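Local structure of ribose-phosphate pyrophosphokinase (Thermus thermophilus, 7PN0) at residues G27-T31 / R42-S46; L39-Y43 / M71-A76; N162-V166 / V209-L215. The protein catalyses the transfer of the pyrophosphate group from ATP to ribose 5-phosphate, yielding 5-phosphoribosyl 1-diphosphate (PRPP) and AMP. All blocks are in the same frame, centred on the assembly; numbering follows the deposited sequence.

Contact 1: residues G27-T31 / R42-S46; sequences GKSTT and RYEES. With SO4 (sulfate ion), chain E.
T30 and R42 hold the two strands of an antiparallel beta hairpin together. They form a hydrogen-bonded pair: T30 N gives to R42 O at 2.9 Å, and R42 N gives back to T30 O at 2.9 Å. The next pair, S29 with Y43, is non-hydrogen-bonded. There the S29 CB lies 3.9 Å from CD1 of the Y43 ring. Beyond it the strands are ending, but one more backbone bond follows, from E44 N to K28 O at 3.1 Å. K28 O also takes a hydrogen from a water at 2.6 Å, and this water accepts from E45 N. One carbonyl thus serves two neighbouring backbone amides, one directly and one through water.

The R42 side chain runs out alongside T30. The E44 carboxylate lies at the edge of its guanidinium. R42 NE gives to E44 OE1 at 3.2 Å, on the syn side but well out of the carboxylate plane. A bend at chi2 (-56°) folds the E44 acid back to R42. K28 runs beside E45, but K28 NZ stays 4.6 Å from E45 OE1, too far for a salt bridge.

Further out, S46 OG gives to sulfate O1 at 2.7 Å. R48, R103 of the second subunit and S302 and S304 of the third also bond to it. The sulfate, probably from the crystallisation liquor, may mark the regulatory phosphate site known in related PRPP synthases. R42 thus probably offsets the charge of E44 at the hairpin end, and the chain after it supplies a hydroxyl to an anion shared by three subunits.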
loop_
_atom_site.group_PDB
_atom_site.type_symbol
_atom_site.label_atom_id
_atom_site.label_comp_id
_atom_site.label_asym_id
_atom_site.label_seq_id
_atom_site.Cartn_x
_atom_site.Cartn_y
_atom_site.Cartn_z
ATOM N N GLY A 27 6.739 22.915 21.614
ATOM C CA GLY A 27 7.886 22.023 21.420
ATOM C C GLY A 27 9.000 22.692 20.639
ATOM O O GLY A 27 8.715 23.544 19.798
ATOM N N LYS A 28 10.255 22.327 20.908
ATOM C CA LYS A 28 11.434 22.945 20.263
ATOM C C LYS A 28 11.755 22.180 18.975
ATOM O O LYS A 28 12.073 20.961 19.033
ATOM C CB LYS A 28 12.633 22.989 21.224
ATOM C CG LYS A 28 12.498 24.017 22.342
ATOM C CD LYS A 28 13.571 23.900 23.445
ATOM C CE LYS A 28 13.050 23.383 24.784
ATOM N NZ LYS A 28 12.898 21.897 24.818
ATOM N N SER A 29 11.679 22.853 17.840
ATOM C CA SER A 29 12.150 22.264 16.558
ATOM C C SER A 29 12.832 23.340 15.741
ATOM O O SER A 29 12.379 24.501 15.824
ATOM C CB SER A 29 11.020 21.652 15.777
ATOM O OG SER A 29 9.986 22.596 15.578
ATOM N N THR A 30 13.856 22.974 14.976
ATOM C CA THR A 30 14.503 23.971 14.096
ATOM C C THR A 30 14.305 23.582 12.643
ATOM O O THR A 30 14.314 22.360 12.292
ATOM C CB THR A 30 15.939 24.355 14.474
ATOM O OG1 THR A 30 16.858 23.997 13.443
ATOM C CG2 THR A 30 16.357 23.802 15.800
ATOM N N THR A 31 14.057 24.618 11.859
ATOM C CA THR A 31 14.035 24.530 10.401
ATOM C C THR A 31 15.099 25.497 9.872
ATOM O O THR A 31 15.088 26.675 10.295
ATOM C CB THR A 31 12.622 24.793 9.877
ATOM O OG1 THR A 31 11.713 23.807 10.394
ATOM C CG2 THR A 31 12.639 24.833 8.357
ATOM N N ARG A 42 14.679 19.520 12.465
ATOM C CA ARG A 42 15.220 18.723 13.579
ATOM C C ARG A 42 14.414 19.009 14.849
ATOM O O ARG A 42 14.287 20.151 15.222
ATOM C CB ARG A 42 16.719 19.034 13.748
ATOM C CG ARG A 42 17.428 18.118 14.752
ATOM C CD ARG A 42 18.897 18.481 15.009
ATOM N NE ARG A 42 19.029 19.847 15.531
ATOM C CZ ARG A 42 19.813 20.820 15.044
ATOM N NH1 ARG A 42 19.806 22.005 15.624
ATOM N NH2 ARG A 42 20.603 20.630 13.995
ATOM N N TYR A 43 13.965 17.962 15.539
ATOM C CA TYR A 43 13.340 18.083 16.877
ATOM C C TYR A 43 14.467 18.035 17.907
ATOM O O TYR A 43 15.312 17.123 17.882
ATOM C CB TYR A 43 12.315 16.989 17.141
ATOM C CG TYR A 43 11.118 17.045 16.223
ATOM C CD1 TYR A 43 10.082 17.940 16.444
ATOM C CD2 TYR A 43 11.037 16.214 15.106
ATOM C CE1 TYR A 43 8.977 17.985 15.611
ATOM C CE2 TYR A 43 9.927 16.233 14.270
ATOM C CZ TYR A 43 8.923 17.163 14.493
ATOM O OH TYR A 43 7.814 17.220 13.700
ATOM N N GLU A 44 14.508 19.046 18.744
ATOM C CA GLU A 44 15.651 19.253 19.673
ATOM C C GLU A 44 15.569 18.270 20.830
ATOM O O GLU A 44 16.660 17.958 21.411
ATOM C CB GLU A 44 15.659 20.701 20.153
ATOM C CG GLU A 44 15.854 21.658 18.983
ATOM C CD GLU A 44 17.094 21.435 18.126
ATOM O OE1 GLU A 44 17.917 20.508 18.417
ATOM O OE2 GLU A 44 17.274 22.225 17.189
ATOM N N GLU A 45 14.368 17.791 21.150
ATOM C CA GLU A 45 14.177 16.824 22.263
ATOM C C GLU A 45 13.331 15.635 21.812
ATOM O O GLU A 45 12.684 15.700 20.760
ATOM C CB GLU A 45 13.545 17.507 23.470
ATOM C CG GLU A 45 14.418 18.619 24.095
ATOM C CD GLU A 45 15.766 18.256 24.720
ATOM O OE1 GLU A 45 16.601 19.195 24.873
ATOM O OE2 GLU A 45 16.016 17.058 25.050
ATOM N N SER A 46 13.349 14.573 22.614
ATOM C CA SER A 46 12.611 13.317 22.296
ATOM C C SER A 46 11.125 13.630 22.185
ATOM O O SER A 46 10.641 14.425 22.962
ATOM C CB SER A 46 12.885 12.261 23.316
ATOM O OG SER A 46 12.118 11.135 23.034
HETATM S S SO4 E . 14.902 9.610 21.314
HETATM O O1 SO4 E . 13.680 9.306 21.916
HETATM O O2 SO4 E . 15.667 10.495 22.159
HETATM O O3 SO4 E . 15.676 8.420 21.117
HETATM O O4 SO4 E . 14.676 10.286 20.051
HETATM O O HOH W 1 11.793 19.146 20.822
#

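Contact 2: residues L39-Y43 / M71-A76; sequences LFVRY and MMVDAA
The beta hairpin of strands 29-33 and 39-43 rests on helix 62-78, and V41 and Y43 reach from the second strand to M71, M72, A75 and A76. V41 sits over the middle of the contact. Its CG1 meets M72 CG at 3.9 Å. Its CG2 meets A75 CB at 4.0 Å and also touches the M71 backbone carbonyl.

M71 lies along the start of the strand. Its chain is extended as far as the sulfur and then turns at chi3 (70°), which brings M71 CE to 3.5 Å from L39 O. M71 SD packs on L39 CB at 3.8 Å.

The strand and helix segments run at 41° to each other, with axes 8.4 Å apart. The helix belongs to the N-terminal PRTase-like domain, where M72, V73 and A76 also pack on the parallel sheet. It therefore has the hairpin on one part of its surface and the sheet on another.

Y43 supplies the polar link. Its OH gives to M72 O at 2.7 Å, from 49° above the carbonyl plane. M72 O also accepts the helix bond from A76 N at 2.9 Å, on the opposite face of that plane. The ring brings its edge to A75 CB, 3.9 Å from Y43 CE2, and M72 CE touches Y43 CE1. F6 packs edge-to-face with the same ring. A75 and M71 also meet residues of the second subunit.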
loop_
_atom_site.group_PDB
_atom_site.type_symbol
_atom_site.label_atom_id
_atom_site.label_comp_id
_atom_site.label_asym_id
_atom_site.label_seq_id
_atom_site.Cartn_x
_atom_site.Cartn_y
_atom_site.Cartn_z
ATOM N N LEU A 39 15.790 22.442 2.494
ATOM C CA LEU A 39 15.308 22.545 3.878
ATOM C C LEU A 39 15.893 21.415 4.735
ATOM O O LEU A 39 16.328 20.367 4.199
ATOM C CB LEU A 39 13.781 22.430 3.906
ATOM C CG LEU A 39 12.932 23.687 3.983
ATOM C CD1 LEU A 39 13.683 24.967 3.751
ATOM C CD2 LEU A 39 11.673 23.568 3.171
ATOM N N PHE A 40 15.890 21.685 6.019
ATOM C CA PHE A 40 16.371 20.785 7.089
ATOM C C PHE A 40 15.503 21.012 8.314
ATOM O O PHE A 40 15.362 22.162 8.758
ATOM C CB PHE A 40 17.849 21.059 7.368
ATOM C CG PHE A 40 18.405 20.254 8.523
ATOM C CD1 PHE A 40 18.923 18.989 8.324
ATOM C CD2 PHE A 40 18.446 20.785 9.799
ATOM C CE1 PHE A 40 19.442 18.254 9.383
ATOM C CE2 PHE A 40 18.985 20.059 10.851
ATOM C CZ PHE A 40 19.470 18.795 10.639
ATOM N N VAL A 41 14.958 19.940 8.887
ATOM C CA VAL A 41 14.158 20.031 10.138
ATOM C C VAL A 41 14.839 19.165 11.197
ATOM O O VAL A 41 15.491 18.156 10.846
ATOM C CB VAL A 41 12.689 19.628 9.932
ATOM C CG1 VAL A 41 12.031 20.496 8.850
ATOM C CG2 VAL A 41 12.557 18.159 9.654
ATOM N N ARG A 42 14.679 19.520 12.465
ATOM C CA ARG A 42 15.220 18.723 13.579
ATOM C C ARG A 42 14.414 19.009 14.849
ATOM O O ARG A 42 14.287 20.151 15.222
ATOM C CB ARG A 42 16.719 19.034 13.748
ATOM C CG ARG A 42 17.428 18.118 14.752
ATOM C CD ARG A 42 18.897 18.481 15.009
ATOM N NE ARG A 42 19.029 19.847 15.531
ATOM C CZ ARG A 42 19.813 20.820 15.044
ATOM N NH1 ARG A 42 19.806 22.005 15.624
ATOM N NH2 ARG A 42 20.603 20.630 13.995
ATOM N N TYR A 43 13.965 17.962 15.539
ATOM C CA TYR A 43 13.340 18.083 16.877
ATOM C C TYR A 43 14.467 18.035 17.907
ATOM O O TYR A 43 15.312 17.123 17.882
ATOM C CB TYR A 43 12.315 16.989 17.141
ATOM C CG TYR A 43 11.118 17.045 16.223
ATOM C CD1 TYR A 43 10.082 17.940 16.444
ATOM C CD2 TYR A 43 11.037 16.214 15.106
ATOM C CE1 TYR A 43 8.977 17.985 15.611
ATOM C CE2 TYR A 43 9.927 16.233 14.270
ATOM C CZ TYR A 43 8.923 17.163 14.493
ATOM O OH TYR A 43 7.814 17.220 13.700
ATOM N N MET A 71 8.244 17.215 5.861
ATOM C CA MET A 71 9.509 16.821 6.536
ATOM C C MET A 71 9.321 16.726 8.072
ATOM O O MET A 71 9.840 15.789 8.671
ATOM C CB MET A 71 10.594 17.842 6.207
ATOM C CG MET A 71 11.041 17.762 4.835
ATOM S SD MET A 71 12.252 19.039 4.466
ATOM C CE MET A 71 13.634 18.453 5.428
ATOM N N MET A 72 8.538 17.609 8.703
ATOM C CA MET A 72 8.299 17.525 10.178
ATOM C C MET A 72 7.441 16.305 10.515
ATOM O O MET A 72 7.709 15.642 11.505
ATOM C CB MET A 72 7.649 18.808 10.683
ATOM C CG MET A 72 8.609 19.951 10.693
ATOM S SD MET A 72 7.897 21.439 11.419
ATOM C CE MET A 72 7.872 20.931 13.123
ATOM N N VAL A 73 6.472 15.962 9.664
ATOM C CA VAL A 73 5.637 14.752 9.856
ATOM C C VAL A 73 6.522 13.520 9.702
ATOM O O VAL A 73 6.516 12.600 10.624
ATOM C CB VAL A 73 4.481 14.761 8.844
ATOM C CG1 VAL A 73 3.907 13.372 8.696
ATOM C CG2 VAL A 73 3.440 15.776 9.251
ATOM N N ASP A 74 7.297 13.497 8.626
ATOM C CA ASP A 74 8.268 12.401 8.358
ATOM C C ASP A 74 9.231 12.171 9.544
ATOM O O ASP A 74 9.429 11.009 9.995
ATOM C CB ASP A 74 9.001 12.652 7.056
ATOM C CG ASP A 74 9.979 11.547 6.760
ATOM O OD1 ASP A 74 9.527 10.360 6.578
ATOM O OD2 ASP A 74 11.163 11.868 6.752
ATOM N N ALA A 75 9.869 13.247 9.982
ATOM C CA ALA A 75 10.895 13.247 11.041
ATOM C C ALA A 75 10.230 12.809 12.349
ATOM O O ALA A 75 10.855 12.030 13.099
ATOM C CB ALA A 75 11.512 14.616 11.126
ATOM N N ALA A 76 8.980 13.225 12.605
ATOM C CA ALA A 76 8.241 12.842 13.831
ATOM C C ALA A 76 8.025 11.341 13.817
ATOM O O ALA A 76 8.274 10.717 14.893
ATOM C CB ALA A 76 6.929 13.572 13.979
#

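Contact 3: residues N162-V166 / V209-L215; sequences NAVVV and VEGKTAL
K212 lies across N162 and V164 at the point where two parallel strands begin. Its CB packs 3.5 Å from N162 O and also touches V164 CG1. CG and CD then run past the amide end of N162. This path follows from bends at chi2 (-107°) and chi3 (-89°), which fold the chain back over the neighbouring strand. CE comes to 4.2 Å from V164 CB, where the two side chains cross at about a right angle. NZ continues beyond CE.

N162 turns its amide toward G211 and K212. Its CG lies 3.7 Å from G211 O. With an alanine here the amide would be missing, and the methylenes of K212 would probably lose their cover and be freer to turn. G211 lies in a type II turn from V209 to K212, closed by K212 N giving to V209 O. The positive phi of G211 suits a glycine.

From the turn onward the backbones pair in parallel. T213 N gives to N162 O at 2.8 Å, and V164 N gives to T213 O. L215 N then gives to V164 O at 2.8 Å, and V166 N to L215 O. V166 CG2 packs on V209 CG1 and on A214 CB, each at 3.9 Å. On that face L234 of helix 225-236 covers V166, V209 and A214. On the other face helix 173-183 covers V165 and L215. T213 OG1 is taken by E241.

These are inner strands of the mixed sheet in the C-terminal half of the chain. The chemistry changes along the contact: polar groups and a long lysine chain at the start of the strands give way to buried aliphatic side chains, with the backbone amides and carbonyls paired between the strands.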
loop_
_atom_site.group_PDB
_atom_site.type_symbol
_atom_site.label_atom_id
_atom_site.label_comp_id
_atom_site.label_asym_id
_atom_site.label_seq_id
_atom_site.Cartn_x
_atom_site.Cartn_y
_atom_site.Cartn_z
ATOM N N ASN A 162 -31.205 46.239 12.382
ATOM C CA ASN A 162 -31.247 46.858 11.030
ATOM C C ASN A 162 -30.236 46.181 10.094
ATOM O O ASN A 162 -29.755 46.852 9.139
ATOM C CB ASN A 162 -30.996 48.366 11.153
ATOM C CG ASN A 162 -31.115 49.117 9.845
ATOM O OD1 ASN A 162 -30.360 50.064 9.602
ATOM N ND2 ASN A 162 -32.036 48.697 8.992
ATOM N N ALA A 163 -29.952 44.894 10.321
ATOM C CA ALA A 163 -28.903 44.142 9.592
ATOM C C ALA A 163 -29.550 43.147 8.623
ATOM O O ALA A 163 -30.685 42.668 8.889
ATOM C CB ALA A 163 -28.004 43.444 10.575
ATOM N N VAL A 164 -28.831 42.829 7.547
ATOM C CA VAL A 164 -29.217 41.748 6.601
ATOM C C VAL A 164 -27.937 41.031 6.153
ATOM O O VAL A 164 -26.927 41.684 5.925
ATOM C CB VAL A 164 -29.979 42.357 5.414
ATOM C CG1 VAL A 164 -29.152 43.407 4.708
ATOM C CG2 VAL A 164 -30.473 41.296 4.440
ATOM N N VAL A 165 -27.987 39.717 6.034
ATOM C CA VAL A 165 -26.865 38.936 5.463
ATOM C C VAL A 165 -27.063 38.863 3.937
ATOM O O VAL A 165 -28.159 38.492 3.475
ATOM C CB VAL A 165 -26.764 37.553 6.142
ATOM C CG1 VAL A 165 -25.623 36.726 5.576
ATOM C CG2 VAL A 165 -26.612 37.687 7.647
ATOM N N VAL A 166 -26.040 39.185 3.165
ATOM C CA VAL A 166 -26.140 39.214 1.689
ATOM C C VAL A 166 -25.172 38.176 1.133
ATOM O O VAL A 166 -23.977 38.251 1.478
ATOM C CB VAL A 166 -25.814 40.610 1.143
ATOM C CG1 VAL A 166 -25.915 40.637 -0.373
ATOM C CG2 VAL A 166 -26.684 41.673 1.806
ATOM N N VAL A 209 -31.943 45.568 1.047
ATOM C CA VAL A 209 -30.719 46.100 1.711
ATOM C C VAL A 209 -30.803 47.617 1.905
ATOM O O VAL A 209 -29.924 48.155 2.604
ATOM C CB VAL A 209 -29.464 45.705 0.916
ATOM C CG1 VAL A 209 -29.396 44.197 0.748
ATOM C CG2 VAL A 209 -29.410 46.419 -0.428
ATOM N N GLU A 210 -31.779 48.305 1.308
ATOM C CA GLU A 210 -31.734 49.789 1.295
ATOM C C GLU A 210 -31.772 50.281 2.745
ATOM O O GLU A 210 -32.700 49.887 3.463
ATOM C CB GLU A 210 -32.865 50.401 0.470
ATOM C CG GLU A 210 -32.666 51.893 0.270
ATOM C CD GLU A 210 -33.828 52.601 -0.394
ATOM O OE1 GLU A 210 -33.840 53.846 -0.381
ATOM O OE2 GLU A 210 -34.728 51.904 -0.904
ATOM N N GLY A 211 -30.777 51.096 3.139
ATOM C CA GLY A 211 -30.627 51.688 4.488
ATOM C C GLY A 211 -30.285 50.658 5.555
ATOM O O GLY A 211 -30.373 50.981 6.781
ATOM N N LYS A 212 -29.893 49.446 5.147
ATOM C CA LYS A 212 -29.623 48.356 6.121
ATOM C C LYS A 212 -28.107 48.210 6.271
ATOM O O LYS A 212 -27.350 48.642 5.377
ATOM C CB LYS A 212 -30.303 47.042 5.715
ATOM C CG LYS A 212 -31.792 47.162 5.397
ATOM C CD LYS A 212 -32.705 46.590 6.451
ATOM C CE LYS A 212 -33.007 45.118 6.251
ATOM N NZ LYS A 212 -34.265 44.713 6.934
ATOM N N THR A 213 -27.698 47.650 7.399
ATOM C CA THR A 213 -26.306 47.215 7.643
ATOM C C THR A 213 -26.170 45.835 7.002
ATOM O O THR A 213 -26.768 44.900 7.507
ATOM C CB THR A 213 -25.978 47.190 9.139
ATOM O OG1 THR A 213 -26.086 48.557 9.528
ATOM C CG2 THR A 213 -24.588 46.671 9.438
ATOM N N ALA A 214 -25.516 45.767 5.854
ATOM C CA ALA A 214 -25.322 44.505 5.118
ATOM C C ALA A 214 -24.090 43.781 5.693
ATOM O O ALA A 214 -23.013 44.414 5.854
ATOM C CB ALA A 214 -25.164 44.799 3.664
ATOM N N LEU A 215 -24.239 42.481 5.941
ATOM C CA LEU A 215 -23.155 41.593 6.403
ATOM C C LEU A 215 -22.793 40.642 5.246
ATOM O O LEU A 215 -23.710 40.006 4.708
ATOM C CB LEU A 215 -23.648 40.819 7.625
ATOM C CG LEU A 215 -24.282 41.644 8.737
ATOM C CD1 LEU A 215 -24.538 40.761 9.933
ATOM C CD2 LEU A 215 -23.391 42.827 9.112
#

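Contacts 1 and 2 are neighbours, with centres 8 Å apart. They share R42 and Y43 on strand 39-43, and they touch directly where S29 OG meets M72 CE at 3.6 Å. Contact 1 pairs the two strands at the open end of the hairpin; contact 2 seats it on the helix. Both lie at a border with the second subunit and near a bound ADP. The side chain of F40 is about 5 Å from this nucleotide and that of R42 about 7 Å. L39 N bonds to Y93 of the second subunit, consistent with a nucleotide site shared between subunits. Contact 3 lies beyond the chain's centre, about 50 Å from contact 1 between centres, and touches neither.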